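Local coordinates for protein glucose-6-phosphate isomerase (Chlamydia trachomatis D/UW-3/CX, PDB 6OTU) that catalyses the reversible isomerization of glucose-6-phosphate to fructose-6-phosphate, working as a dimer in which each substrate site draws on both subunits, at residues K82-M87 with Q483-G488; L107-R112 with A299-A304; L162-M167 with S274-V279; G268-T273 with F475-F480. All coordinates share one frame; numbering follows the deposited sequence.

Contact 1: K82-M87 with Q483-G488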
loop_
_atom_site.group_PDB
_atom_site.type_symbol
_atom_site.label_atom_id
_atom_site.label_comp_id
_atom_site.label_asym_id
_atom_site.label_seq_id
_atom_site.Cartn_x
_atom_site.Cartn_y
_atom_site.Cartn_z
ATOM N N LYS A 82 -17.939 -10.620 -26.321
ATOM C CA LYS A 82 -19.319 -10.181 -26.492
ATOM C C LYS A 82 -19.773 -9.360 -25.292
ATOM O O LYS A 82 -20.458 -8.345 -25.448
ATOM C CB LYS A 82 -20.247 -11.377 -26.714
ATOM N N GLN A 83 -19.365 -9.758 -24.088
ATOM C CA GLN A 83 -19.747 -8.986 -22.912
ATOM C C GLN A 83 -19.069 -7.617 -22.901
ATOM O O GLN A 83 -19.673 -6.628 -22.474
ATOM C CB GLN A 83 -19.422 -9.773 -21.639
ATOM C CG GLN A 83 -20.234 -11.073 -21.483
ATOM C CD GLN A 83 -19.992 -11.732 -20.128
ATOM O OE1 GLN A 83 -20.321 -11.164 -19.083
ATOM N NE2 GLN A 83 -19.395 -12.927 -20.142
ATOM N N MET A 84 -17.819 -7.534 -23.368
ATOM C CA MET A 84 -17.149 -6.238 -23.446
ATOM C C MET A 84 -17.872 -5.310 -24.415
ATOM O O MET A 84 -18.089 -4.131 -24.112
ATOM C CB MET A 84 -15.686 -6.418 -23.860
ATOM C CG MET A 84 -14.880 -5.123 -24.021
ATOM S SD MET A 84 -14.834 -4.032 -22.559
ATOM C CE MET A 84 -13.790 -4.919 -21.370
ATOM N N GLU A 85 -18.271 -5.831 -25.578
ATOM C CA GLU A 85 -19.066 -5.033 -26.503
ATOM C C GLU A 85 -20.339 -4.550 -25.833
ATOM O O GLU A 85 -20.644 -3.351 -25.841
ATOM C CB GLU A 85 -19.423 -5.843 -27.742
ATOM C CG GLU A 85 -18.313 -6.042 -28.714
ATOM C CD GLU A 85 -18.815 -6.688 -29.986
ATOM O OE1 GLU A 85 -19.722 -6.098 -30.623
ATOM O OE2 GLU A 85 -18.317 -7.788 -30.330
ATOM N N CYS A 86 -21.093 -5.486 -25.247
ATOM C CA CYS A 86 -22.349 -5.155 -24.582
ATOM C C CYS A 86 -22.148 -4.026 -23.579
ATOM O O CYS A 86 -22.905 -3.047 -23.572
ATOM C CB CYS A 86 -22.929 -6.411 -23.912
ATOM S SG CYS A 86 -23.929 -7.457 -25.067
ATOM N N MET A 87 -21.097 -4.127 -22.755
ATOM C CA MET A 87 -20.775 -3.070 -21.799
ATOM C C MET A 87 -20.546 -1.744 -22.513
ATOM O O MET A 87 -21.161 -0.719 -22.171
ATOM C CB MET A 87 -19.536 -3.462 -20.988
ATOM C CG MET A 87 -19.235 -2.540 -19.824
ATOM S SD MET A 87 -17.622 -2.812 -19.024
ATOM C CE MET A 87 -16.523 -1.940 -20.158
ATOM N N GLN A 483 -12.111 -10.142 -16.026
ATOM C CA GLN A 483 -12.124 -11.147 -14.961
ATOM C C GLN A 483 -13.531 -11.312 -14.386
ATOM O O GLN A 483 -13.995 -12.439 -14.175
ATOM C CB GLN A 483 -11.111 -10.786 -13.868
ATOM C CG GLN A 483 -9.671 -10.728 -14.371
ATOM C CD GLN A 483 -8.613 -10.689 -13.278
ATOM O OE1 GLN A 483 -7.543 -11.294 -13.420
ATOM N NE2 GLN A 483 -8.889 -9.975 -12.195
ATOM N N GLY A 484 -14.236 -10.203 -14.155
ATOM C CA GLY A 484 -15.617 -10.305 -13.706
ATOM C C GLY A 484 -16.511 -11.019 -14.707
ATOM O O GLY A 484 -17.355 -11.834 -14.321
ATOM N N PHE A 485 -16.349 -10.714 -16.011
ATOM C CA PHE A 485 -17.140 -11.382 -17.051
ATOM C C PHE A 485 -16.870 -12.876 -17.063
ATOM O O PHE A 485 -17.778 -13.684 -17.309
ATOM C CB PHE A 485 -16.821 -10.809 -18.437
ATOM C CG PHE A 485 -17.234 -9.382 -18.626
ATOM C CD1 PHE A 485 -18.342 -8.873 -17.975
ATOM C CD2 PHE A 485 -16.519 -8.551 -19.478
ATOM C CE1 PHE A 485 -18.726 -7.562 -18.158
ATOM C CE2 PHE A 485 -16.894 -7.235 -19.663
ATOM C CZ PHE A 485 -18.004 -6.737 -19.003
ATOM N N CYS A 486 -15.621 -13.253 -16.800
ATOM C CA CYS A 486 -15.242 -14.657 -16.792
ATOM C C CYS A 486 -15.818 -15.364 -15.561
ATOM O O CYS A 486 -16.465 -16.413 -15.686
ATOM C CB CYS A 486 -13.720 -14.772 -16.841
ATOM S SG CYS A 486 -13.111 -16.448 -16.977
ATOM N N TRP A 487 -15.610 -14.787 -14.369
ATOM C CA TRP A 487 -16.227 -15.304 -13.148
ATOM C C TRP A 487 -17.756 -15.285 -13.200
ATOM O O TRP A 487 -18.402 -16.088 -12.515
ATOM C CB TRP A 487 -15.733 -14.504 -11.944
ATOM C CG TRP A 487 -14.304 -14.801 -11.641
ATOM C CD1 TRP A 487 -13.682 -16.009 -11.778
ATOM C CD2 TRP A 487 -13.304 -13.883 -11.194
ATOM N NE1 TRP A 487 -12.365 -15.907 -11.429
ATOM C CE2 TRP A 487 -12.099 -14.614 -11.066
ATOM C CE3 TRP A 487 -13.309 -12.519 -10.869
ATOM C CZ2 TRP A 487 -10.909 -14.029 -10.626
ATOM C CZ3 TRP A 487 -12.133 -11.937 -10.443
ATOM C CH2 TRP A 487 -10.943 -12.690 -10.325
ATOM N N GLY A 488 -18.351 -14.395 -13.996
ATOM C CA GLY A 488 -19.798 -14.274 -14.017
ATOM C C GLY A 488 -20.387 -13.522 -12.842
ATOM O O GLY A 488 -21.526 -13.789 -12.455
#
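Phe485 reaches out from helix 466-487 and lays one ring face under the side chain of Gln83 on helix 80-89. The apolar part is a CH-pi contact: Gln83 CB stands 3.8 Å from the centroid of the Phe485 ring, 12° off the ring normal and so almost over its centre. Beyond CG the glutamine runs extended, past the ring and toward the Phe485 backbone, with its amide plane turned 47° from the ring and Gln83 OE1 only 3.2 Å from Phe485 CD1. Sulfur meets the ring from another quarter. Met87 SD lies at the ring edge, 3.9 Å from Phe485 CZ, a Met-aromatic contact, while Met84 CE touches Phe485 CE2 at 4.2 Å. The polar part is slight: Gln83 NE2 gives a weak hydrogen bond to Phe485 O at 3.3 Å, a carbonyl that also accepts from Arg78 NH2. Stronger anchors for the same amide come from outside, OE1 accepting from Arg363 and NE2 donating to the carbonyl of Arg78. The segments 82-87 and 483-487 run at 120° to each other, their axes 10.5 Å apart at closest approach, with Met93 and Leu80 also against Phe485.

Contact 2: L107-R112 with A299-A304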
loop_
_atom_site.group_PDB
_atom_site.type_symbol
_atom_site.label_atom_id
_atom_site.label_comp_id
_atom_site.label_asym_id
_atom_site.label_seq_id
_atom_site.Cartn_x
_atom_site.Cartn_y
_atom_site.Cartn_z
ATOM N N LEU A 107 -20.885 2.647 -18.203
ATOM C CA LEU A 107 -20.565 3.444 -19.383
ATOM C C LEU A 107 -19.379 4.387 -19.177
ATOM O O LEU A 107 -19.319 5.457 -19.794
ATOM C CB LEU A 107 -21.806 4.217 -19.833
ATOM C CG LEU A 107 -22.733 3.357 -20.697
ATOM C CD1 LEU A 107 -24.105 4.013 -20.850
ATOM C CD2 LEU A 107 -22.073 3.139 -22.059
ATOM N N HIS A 108 -18.395 3.994 -18.360
ATOM C CA HIS A 108 -17.187 4.809 -18.260
ATOM C C HIS A 108 -16.434 4.892 -19.597
ATOM O O HIS A 108 -15.821 5.927 -19.881
ATOM C CB HIS A 108 -16.281 4.290 -17.143
ATOM C CG HIS A 108 -16.019 2.818 -17.207
ATOM N ND1 HIS A 108 -16.939 1.879 -16.790
ATOM C CD2 HIS A 108 -14.939 2.124 -17.635
ATOM C CE1 HIS A 108 -16.435 0.670 -16.960
ATOM N NE2 HIS A 108 -15.228 0.791 -17.481
ATOM N N THR A 109 -16.508 3.855 -20.453
ATOM C CA THR A 109 -15.865 3.963 -21.768
ATOM C C THR A 109 -16.470 5.086 -22.614
ATOM O O THR A 109 -15.768 5.706 -23.426
ATOM C CB THR A 109 -15.937 2.635 -22.545
ATOM O OG1 THR A 109 -17.293 2.200 -22.683
ATOM C CG2 THR A 109 -15.113 1.546 -21.860
ATOM N N ALA A 110 -17.762 5.365 -22.445
ATOM C CA ALA A 110 -18.384 6.403 -23.251
ATOM C C ALA A 110 -17.912 7.807 -22.857
ATOM O O ALA A 110 -18.058 8.739 -23.658
ATOM C CB ALA A 110 -19.906 6.285 -23.160
ATOM N N THR A 111 -17.323 7.978 -21.664
ATOM C CA THR A 111 -16.824 9.298 -21.277
ATOM C C THR A 111 -15.584 9.721 -22.055
ATOM O O THR A 111 -15.231 10.907 -22.022
ATOM C CB THR A 111 -16.512 9.363 -19.779
ATOM O OG1 THR A 111 -15.431 8.478 -19.464
ATOM C CG2 THR A 111 -17.726 8.978 -18.970
ATOM N N ARG A 112 -14.912 8.786 -22.748
ATOM C CA ARG A 112 -13.816 9.130 -23.645
ATOM C C ARG A 112 -14.033 8.669 -25.083
ATOM O O ARG A 112 -13.230 9.030 -25.956
ATOM C CB ARG A 112 -12.478 8.561 -23.122
ATOM C CG ARG A 112 -12.392 7.018 -23.011
ATOM C CD ARG A 112 -12.780 6.524 -21.599
ATOM N NE ARG A 112 -12.351 5.145 -21.355
ATOM C CZ ARG A 112 -12.198 4.591 -20.150
ATOM N NH1 ARG A 112 -12.453 5.278 -19.034
ATOM N NH2 ARG A 112 -11.805 3.324 -20.059
ATOM N N ALA A 299 -8.117 4.599 -26.877
ATOM C CA ALA A 299 -7.382 3.683 -27.739
ATOM C C ALA A 299 -7.375 2.266 -27.167
ATOM O O ALA A 299 -7.418 1.292 -27.926
ATOM C CB ALA A 299 -5.960 4.200 -27.955
ATOM N N ILE A 300 -7.317 2.131 -25.836
ATOM C CA ILE A 300 -7.356 0.802 -25.224
ATOM C C ILE A 300 -8.778 0.239 -25.242
ATOM O O ILE A 300 -8.973 -0.961 -25.487
ATOM C CB ILE A 300 -6.763 0.826 -23.792
ATOM C CG1 ILE A 300 -5.227 0.972 -23.816
ATOM C CG2 ILE A 300 -7.116 -0.442 -23.028
ATOM C CD1 ILE A 300 -4.489 -0.113 -24.600
ATOM N N ASP A 301 -9.787 1.085 -24.983
ATOM C CA ASP A 301 -11.176 0.673 -25.189
ATOM C C ASP A 301 -11.356 -0.007 -26.541
ATOM O O ASP A 301 -11.987 -1.064 -26.638
ATOM C CB ASP A 301 -12.121 1.873 -25.094
ATOM C CG ASP A 301 -12.102 2.545 -23.724
ATOM O OD1 ASP A 301 -11.555 1.958 -22.762
ATOM O OD2 ASP A 301 -12.620 3.679 -23.628
ATOM N N ALA A 302 -10.822 0.595 -27.607
ATOM C CA ALA A 302 -10.977 -0.023 -28.918
ATOM C C ALA A 302 -10.164 -1.310 -29.016
ATOM O O ALA A 302 -10.626 -2.303 -29.589
ATOM C CB ALA A 302 -10.579 0.963 -30.015
ATOM N N HIS A 303 -8.966 -1.319 -28.429
ATOM C CA HIS A 303 -8.087 -2.478 -28.544
ATOM C C HIS A 303 -8.633 -3.682 -27.786
ATOM O O HIS A 303 -8.375 -4.826 -28.185
ATOM C CB HIS A 303 -6.687 -2.101 -28.052
ATOM C CG HIS A 303 -5.801 -3.275 -27.752
ATOM N ND1 HIS A 303 -5.092 -3.945 -28.727
ATOM C CD2 HIS A 303 -5.486 -3.873 -26.579
ATOM C CE1 HIS A 303 -4.397 -4.919 -28.166
ATOM N NE2 HIS A 303 -4.624 -4.900 -26.864
ATOM N N ALA A 304 -9.400 -3.447 -26.707
ATOM C CA ALA A 304 -9.922 -4.519 -25.858
ATOM C C ALA A 304 -10.988 -5.375 -26.538
ATOM O O ALA A 304 -11.404 -6.384 -25.947
ATOM C CB ALA A 304 -10.501 -3.943 -24.566
#
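Arg112 and Asp301 form a bidentate salt bridge that makes up the tight half of this buried contact. The arginine grips side-on: NE meets Asp301 OD2 at 2.7 Å and NH2 meets Asp301 OD1 at 3.0 Å, each oxygen using its syn lone pair. The NH2 bond is nearly straight at 168° and lies in the guanidinium plane, whereas OD2 is tilted out of it; the two flat groups are 17° from coplanar. A bend at chi2 (-93°) folds the chain back over the preceding turn, where Thr109 CA and His108 C lie against one guanidinium face. The result is a buried Arg-Asp pair linking the 110-113 turn to the end of helix 287-303, beside helix 466-487. Both partners are shared: OD1 has its strongest polar partner in His478 NE2, and NH2 forms a second salt bridge with Glu477, so the buried charges form a small network, which would probably keep Asp301 ionised. The looser half belongs to Thr109, which has no polar bond to Asp301. Its CG2 rests 3.7 Å from Asp301 CG, and its CB lies 3.6 Å from Asp301 OD2. This side is closed by protein too, Met87 and Gln88 of helix 80-89 lying against Thr109.

Contact 3: L162-M167 with S274-V279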
loop_
_atom_site.group_PDB
_atom_site.type_symbol
_atom_site.label_atom_id
_atom_site.label_comp_id
_atom_site.label_asym_id
_atom_site.label_seq_id
_atom_site.Cartn_x
_atom_site.Cartn_y
_atom_site.Cartn_z
ATOM N N LEU A 162 -9.122 8.566 -5.591
ATOM C CA LEU A 162 -7.931 7.746 -5.809
ATOM C C LEU A 162 -7.505 7.740 -7.272
ATOM O O LEU A 162 -6.313 7.871 -7.569
ATOM C CB LEU A 162 -8.170 6.319 -5.314
ATOM C CG LEU A 162 -7.925 6.080 -3.832
ATOM C CD1 LEU A 162 -7.559 4.633 -3.596
ATOM C CD2 LEU A 162 -6.825 6.996 -3.361
ATOM N N GLY A 163 -8.460 7.600 -8.194
ATOM C CA GLY A 163 -8.173 7.630 -9.610
ATOM C C GLY A 163 -7.594 8.958 -10.069
ATOM O O GLY A 163 -6.513 9.009 -10.670
ATOM N N PRO A 164 -8.311 10.064 -9.816
ATOM C CA PRO A 164 -7.715 11.384 -10.089
ATOM C C PRO A 164 -6.331 11.570 -9.471
ATOM O O PRO A 164 -5.414 12.033 -10.158
ATOM C CB PRO A 164 -8.752 12.351 -9.504
ATOM C CG PRO A 164 -10.047 11.629 -9.669
ATOM C CD PRO A 164 -9.762 10.157 -9.544
ATOM N N LYS A 165 -6.145 11.171 -8.209
ATOM C CA LYS A 165 -4.858 11.372 -7.545
ATOM C C LYS A 165 -3.760 10.527 -8.189
ATOM O O LYS A 165 -2.653 11.017 -8.419
ATOM C CB LYS A 165 -4.982 11.068 -6.045
ATOM C CG LYS A 165 -3.692 11.357 -5.242
ATOM C CD LYS A 165 -3.907 11.324 -3.741
ATOM C CE LYS A 165 -4.054 9.900 -3.249
ATOM N NZ LYS A 165 -3.822 9.785 -1.777
ATOM N N ALA A 166 -4.056 9.264 -8.500
ATOM C CA ALA A 166 -3.090 8.423 -9.196
ATOM C C ALA A 166 -2.714 9.013 -10.556
ATOM O O ALA A 166 -1.550 8.945 -10.976
ATOM C CB ALA A 166 -3.661 7.013 -9.357
ATOM N N MET A 167 -3.689 9.592 -11.260
ATOM C CA MET A 167 -3.411 10.150 -12.577
ATOM C C MET A 167 -2.655 11.471 -12.467
ATOM O O MET A 167 -1.778 11.750 -13.286
ATOM C CB MET A 167 -4.720 10.320 -13.368
ATOM C CG MET A 167 -5.344 8.993 -13.869
ATOM S SD MET A 167 -4.217 7.891 -14.805
ATOM C CE MET A 167 -3.730 6.722 -13.522
ATOM N N SER A 274 -13.900 10.874 -16.442
ATOM C CA SER A 274 -15.021 11.799 -16.462
ATOM C C SER A 274 -14.556 13.129 -15.865
ATOM O O SER A 274 -13.361 13.352 -15.646
ATOM C CB SER A 274 -16.220 11.222 -15.705
ATOM O OG SER A 274 -15.993 11.207 -14.306
ATOM N N MET A 275 -15.498 14.028 -15.573
ATOM C CA MET A 275 -15.119 15.273 -14.921
ATOM C C MET A 275 -14.578 15.066 -13.504
ATOM O O MET A 275 -14.006 16.009 -12.942
ATOM C CB MET A 275 -16.310 16.225 -14.899
ATOM C CG MET A 275 -16.829 16.609 -16.293
ATOM S SD MET A 275 -15.562 17.281 -17.406
ATOM C CE MET A 275 -14.964 18.615 -16.405
ATOM N N VAL A 276 -14.748 13.871 -12.919
ATOM C CA VAL A 276 -14.127 13.553 -11.635
ATOM C C VAL A 276 -12.614 13.763 -11.701
ATOM O O VAL A 276 -12.006 14.337 -10.783
ATOM C CB VAL A 276 -14.477 12.113 -11.215
ATOM C CG1 VAL A 276 -13.656 11.690 -9.979
ATOM C CG2 VAL A 276 -15.961 11.995 -10.956
ATOM N N GLY A 277 -11.984 13.291 -12.783
ATOM C CA GLY A 277 -10.587 13.586 -13.045
ATOM C C GLY A 277 -10.373 14.818 -13.910
ATOM O O GLY A 277 -9.315 15.452 -13.847
ATOM N N GLY A 278 -11.372 15.180 -14.717
ATOM C CA GLY A 278 -11.162 16.224 -15.713
ATOM C C GLY A 278 -10.827 17.579 -15.116
ATOM O O GLY A 278 -9.966 18.298 -15.630
ATOM N N VAL A 279 -11.501 17.944 -14.021
ATOM C CA VAL A 279 -11.289 19.260 -13.418
ATOM C C VAL A 279 -9.875 19.370 -12.846
ATOM O O VAL A 279 -9.120 20.285 -13.189
ATOM C CB VAL A 279 -12.355 19.549 -12.346
ATOM C CG1 VAL A 279 -12.007 20.825 -11.615
ATOM C CG2 VAL A 279 -13.739 19.649 -12.976
#
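Pro164 CG is the atom on which this small contact turns. It sits 3.6 Å from Val276 CG1 and 3.5 Å from the carbonyl oxygen Val276 O, so the tip of the pyrrolidine ring meets a methyl and a peptide group together. Its third neighbour is Gly277 CA at 3.9 Å; Gly277, which has no side chain, faces the proline, and Pro164 CA and Gly277 CA are 4.7 Å apart. Contact is purely by van der Waals packing, without a hydrogen bond across it. Val276 places CG1 against the proline by holding it anti to the backbone N (chi1 171°). One step out, Ser274 starts the second helix as its N-cap: its OG accepts from Val276 N at 3.3 Å, and Ser274 O takes the amide of Gly278 at 2.9 Å, which fixes the first turn carrying Val276 and Gly277. Ser274 OG is itself bonded to Ser271 O in the preceding loop. On the other segment, Pro164 lies in the first turn of helix 162-172 and also touches Ala272. The pair thus joins the N-terminal turns of helices 162-172 and 275-285, with Val276 also against Leu262 of strand 258-262, Met275 against helix 122-148, and Ala166 and Met167 facing helix 345-357.

Contact 4: G268-T273 with F475-F480. With G6Q (glucose-6-phosphate), chain E.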
loop_
_atom_site.group_PDB
_atom_site.type_symbol
_atom_site.label_atom_id
_atom_site.label_comp_id
_atom_site.label_asym_id
_atom_site.label_seq_id
_atom_site.Cartn_x
_atom_site.Cartn_y
_atom_site.Cartn_z
ATOM N N GLY A 268 -17.901 5.051 -9.738
ATOM C CA GLY A 268 -16.898 5.888 -9.083
ATOM C C GLY A 268 -15.472 5.434 -9.329
ATOM O O GLY A 268 -14.601 6.237 -9.673
ATOM N N ARG A 269 -15.212 4.132 -9.171
ATOM C CA ARG A 269 -13.884 3.574 -9.377
ATOM C C ARG A 269 -13.506 3.507 -10.853
ATOM O O ARG A 269 -12.399 3.056 -11.183
ATOM C CB ARG A 269 -13.797 2.184 -8.738
ATOM C CG ARG A 269 -14.800 1.182 -9.259
ATOM C CD ARG A 269 -14.773 -0.104 -8.439
ATOM N NE ARG A 269 -15.913 -0.974 -8.742
ATOM C CZ ARG A 269 -17.111 -0.894 -8.159
ATOM N NH1 ARG A 269 -17.350 0.015 -7.222
ATOM N NH2 ARG A 269 -18.072 -1.740 -8.507
ATOM N N PHE A 270 -14.397 3.943 -11.742
ATOM C CA PHE A 270 -14.098 4.057 -13.162
ATOM C C PHE A 270 -14.266 5.490 -13.662
ATOM O O PHE A 270 -14.442 5.696 -14.862
ATOM C CB PHE A 270 -14.988 3.118 -13.983
ATOM C CG PHE A 270 -14.960 1.675 -13.536
ATOM C CD1 PHE A 270 -13.970 0.824 -13.965
ATOM C CD2 PHE A 270 -15.949 1.170 -12.712
ATOM C CE1 PHE A 270 -13.952 -0.499 -13.565
ATOM C CE2 PHE A 270 -15.937 -0.156 -12.315
ATOM C CZ PHE A 270 -14.938 -0.991 -12.757
ATOM N N SER A 271 -14.219 6.486 -12.780
ATOM C CA SER A 271 -14.653 7.828 -13.155
ATOM C C SER A 271 -13.505 8.805 -13.423
ATOM O O SER A 271 -13.766 9.983 -13.701
ATOM C CB SER A 271 -15.583 8.388 -12.070
ATOM O OG SER A 271 -14.861 8.682 -10.895
ATOM N N ALA A 272 -12.250 8.350 -13.367
ATOM C CA ALA A 272 -11.122 9.261 -13.556
ATOM C C ALA A 272 -11.128 9.925 -14.935
ATOM O O ALA A 272 -10.607 11.034 -15.074
ATOM C CB ALA A 272 -9.800 8.525 -13.332
ATOM N N THR A 273 -11.706 9.287 -15.960
ATOM C CA THR A 273 -11.795 9.916 -17.280
ATOM C C THR A 273 -13.021 10.813 -17.442
ATOM O O THR A 273 -13.182 11.427 -18.506
ATOM C CB THR A 273 -11.825 8.874 -18.401
ATOM O OG1 THR A 273 -12.983 8.041 -18.247
ATOM C CG2 THR A 273 -10.562 8.031 -18.418
ATOM N N PHE A 475 -6.423 -0.007 -19.438
ATOM C CA PHE A 475 -5.930 -1.375 -19.418
ATOM C C PHE A 475 -6.421 -2.137 -18.199
ATOM O O PHE A 475 -6.929 -3.255 -18.315
ATOM C CB PHE A 475 -4.411 -1.352 -19.445
ATOM C CG PHE A 475 -3.787 -2.676 -19.216
ATOM C CD1 PHE A 475 -3.767 -3.629 -20.225
ATOM C CD2 PHE A 475 -3.171 -2.963 -18.004
ATOM C CE1 PHE A 475 -3.155 -4.867 -20.025
ATOM C CE2 PHE A 475 -2.562 -4.194 -17.792
ATOM C CZ PHE A 475 -2.542 -5.144 -18.805
ATOM N N TYR A 476 -6.256 -1.545 -17.013
ATOM C CA TYR A 476 -6.627 -2.239 -15.788
ATOM C C TYR A 476 -8.137 -2.252 -15.604
ATOM O O TYR A 476 -8.693 -3.239 -15.106
ATOM C CB TYR A 476 -5.920 -1.603 -14.586
ATOM C CG TYR A 476 -4.574 -2.240 -14.313
ATOM C CD1 TYR A 476 -4.500 -3.487 -13.704
ATOM C CD2 TYR A 476 -3.377 -1.622 -14.706
ATOM C CE1 TYR A 476 -3.279 -4.094 -13.467
ATOM C CE2 TYR A 476 -2.148 -2.226 -14.479
ATOM C CZ TYR A 476 -2.106 -3.465 -13.852
ATOM O OH TYR A 476 -0.908 -4.102 -13.586
ATOM N N GLU A 477 -8.822 -1.178 -16.007
ATOM C CA GLU A 477 -10.283 -1.191 -15.978
ATOM C C GLU A 477 -10.818 -2.388 -16.753
ATOM O O GLU A 477 -11.686 -3.113 -16.268
ATOM C CB GLU A 477 -10.855 0.119 -16.537
ATOM C CG GLU A 477 -10.550 1.328 -15.655
ATOM C CD GLU A 477 -11.165 2.621 -16.162
ATOM O OE1 GLU A 477 -11.656 2.657 -17.323
ATOM O OE2 GLU A 477 -11.176 3.605 -15.384
ATOM N N HIS A 478 -10.267 -2.645 -17.941
ATOM C CA HIS A 478 -10.766 -3.757 -18.742
ATOM C C HIS A 478 -10.261 -5.113 -18.257
ATOM O O HIS A 478 -11.001 -6.103 -18.346
ATOM C CB HIS A 478 -10.415 -3.521 -20.208
ATOM C CG HIS A 478 -11.110 -2.323 -20.754
ATOM N ND1 HIS A 478 -12.397 -2.003 -20.381
ATOM C CD2 HIS A 478 -10.693 -1.332 -21.572
ATOM C CE1 HIS A 478 -12.757 -0.882 -20.979
ATOM N NE2 HIS A 478 -11.743 -0.457 -21.710
ATOM N N LYS A 479 -9.029 -5.180 -17.738
ATOM C CA LYS A 479 -8.569 -6.396 -17.075
ATOM C C LYS A 479 -9.576 -6.863 -16.031
ATOM O O LYS A 479 -9.986 -8.027 -16.024
ATOM C CB LYS A 479 -7.206 -6.181 -16.409
ATOM C CG LYS A 479 -6.818 -7.388 -15.560
ATOM C CD LYS A 479 -5.638 -7.138 -14.656
ATOM C CE LYS A 479 -5.157 -8.452 -14.067
ATOM N NZ LYS A 479 -4.244 -8.218 -12.931
ATOM N N PHE A 480 -9.981 -5.962 -15.137
ATOM C CA PHE A 480 -10.879 -6.358 -14.056
ATOM C C PHE A 480 -12.268 -6.691 -14.591
ATOM O O PHE A 480 -12.914 -7.632 -14.114
ATOM C CB PHE A 480 -10.931 -5.251 -13.003
ATOM C CG PHE A 480 -9.587 -4.961 -12.377
ATOM C CD1 PHE A 480 -8.762 -5.996 -11.963
ATOM C CD2 PHE A 480 -9.144 -3.660 -12.208
ATOM C CE1 PHE A 480 -7.511 -5.735 -11.390
ATOM C CE2 PHE A 480 -7.895 -3.394 -11.631
ATOM C CZ PHE A 480 -7.087 -4.425 -11.225
HETATM C C1 G6Q E . -16.757 3.738 -6.135
HETATM C C2 G6Q E . -17.382 3.525 -4.754
HETATM C C3 G6Q E . -16.900 4.516 -3.701
HETATM C C4 G6Q E . -17.412 5.946 -3.910
HETATM C C5 G6Q E . -17.200 6.802 -2.661
HETATM C C6 G6Q E . -17.524 8.258 -2.895
HETATM O O1 G6Q E . -17.163 3.117 -7.061
HETATM O O2 G6Q E . -18.802 3.567 -4.829
HETATM O O3 G6Q E . -15.472 4.530 -3.666
HETATM O O4 G6Q E . -16.737 6.556 -5.007
HETATM O O5 G6Q E . -17.993 6.273 -1.594
HETATM O O6 G6Q E . -18.896 8.336 -3.372
HETATM P P G6Q E . -19.472 9.745 -3.916
HETATM O O1P G6Q E . -18.648 10.109 -5.139
HETATM O O2P G6Q E . -20.927 9.445 -4.256
HETATM O O3P G6Q E . -19.323 10.747 -2.789
HETATM O O HOH W 1 -10.384 3.430 -13.074
HETATM O O HOH W 2 -11.924 6.176 -15.962
#
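Glu477 leans from helix 466-487 onto the loop 268-273, and its side chain can be followed from CB outward past Phe270. CB lies 4.1 Å from Phe270 CD1. CG comes closer, 3.8 Å from the same CD1, meeting the phenyl ring at its edge and near its plane; it gets there by standing anti to the carbonyl carbon (chi1 -67°), after which the chain runs extended past the CD1 corner of the ring. CD is still near CD1, with the carboxylate plane turned 75° from that of the ring. At the tip OE1 takes the salt bridge from Arg112, while OE2 faces the loop backbone across two waters. Water 2 donates to Glu477 OE2 at 2.7 Å and to Phe270 O, and accepts from Thr273 N; water 1 links OE2 with Arg269 O, although its modelled distance to the carboxylate is doubtfully short. No direct hydrogen bond joins Glu477 to the loop; its polar link runs through water, most clearly water 2. This loop joins strand 258-262 of the parallel sheet to helix 275-285, and its start forms part of the glucose-6-phosphate pocket. There Arg269 N donates to O1 of the sugar at 3.0 Å, and Gly268, which has no side chain, leaves room for C1. A tight turn shapes the backbone here, Gly268 O accepting from both Ser271 N and Ser271 OG, the latter at 2.7 Å. The Arg269 guanidinium is held by several groups: NH1 by Gln494, NE by Ser356 and NH2 by the carbonyl of Ser491.

In the fold
Helix 466-487 carries both contact 1 and contact 4, whose centres are 14 Å apart, and His478 packs against Met84 and Met87 of contact 1. Contacts 2 and 4 are closest, with centres 10 Å apart, and are joined by probable hydrogen bonds between His478 NE2 and Asp301 OD1 (2.6 Å) and between Thr111 OG1 and Thr273 OG1 (2.8 Å). Segment 274-279 of contact 3 follows directly on the loop 268-273 of contact 4, where Ala272 CB meets Pro164. Contact 4 alone touches the ligand; the side chain of Val276 lies about 7 Å from the glucose-6-phosphate, and the side chains of Met87 and Arg112 about 13 Å. His386 of the second subunit also binds it.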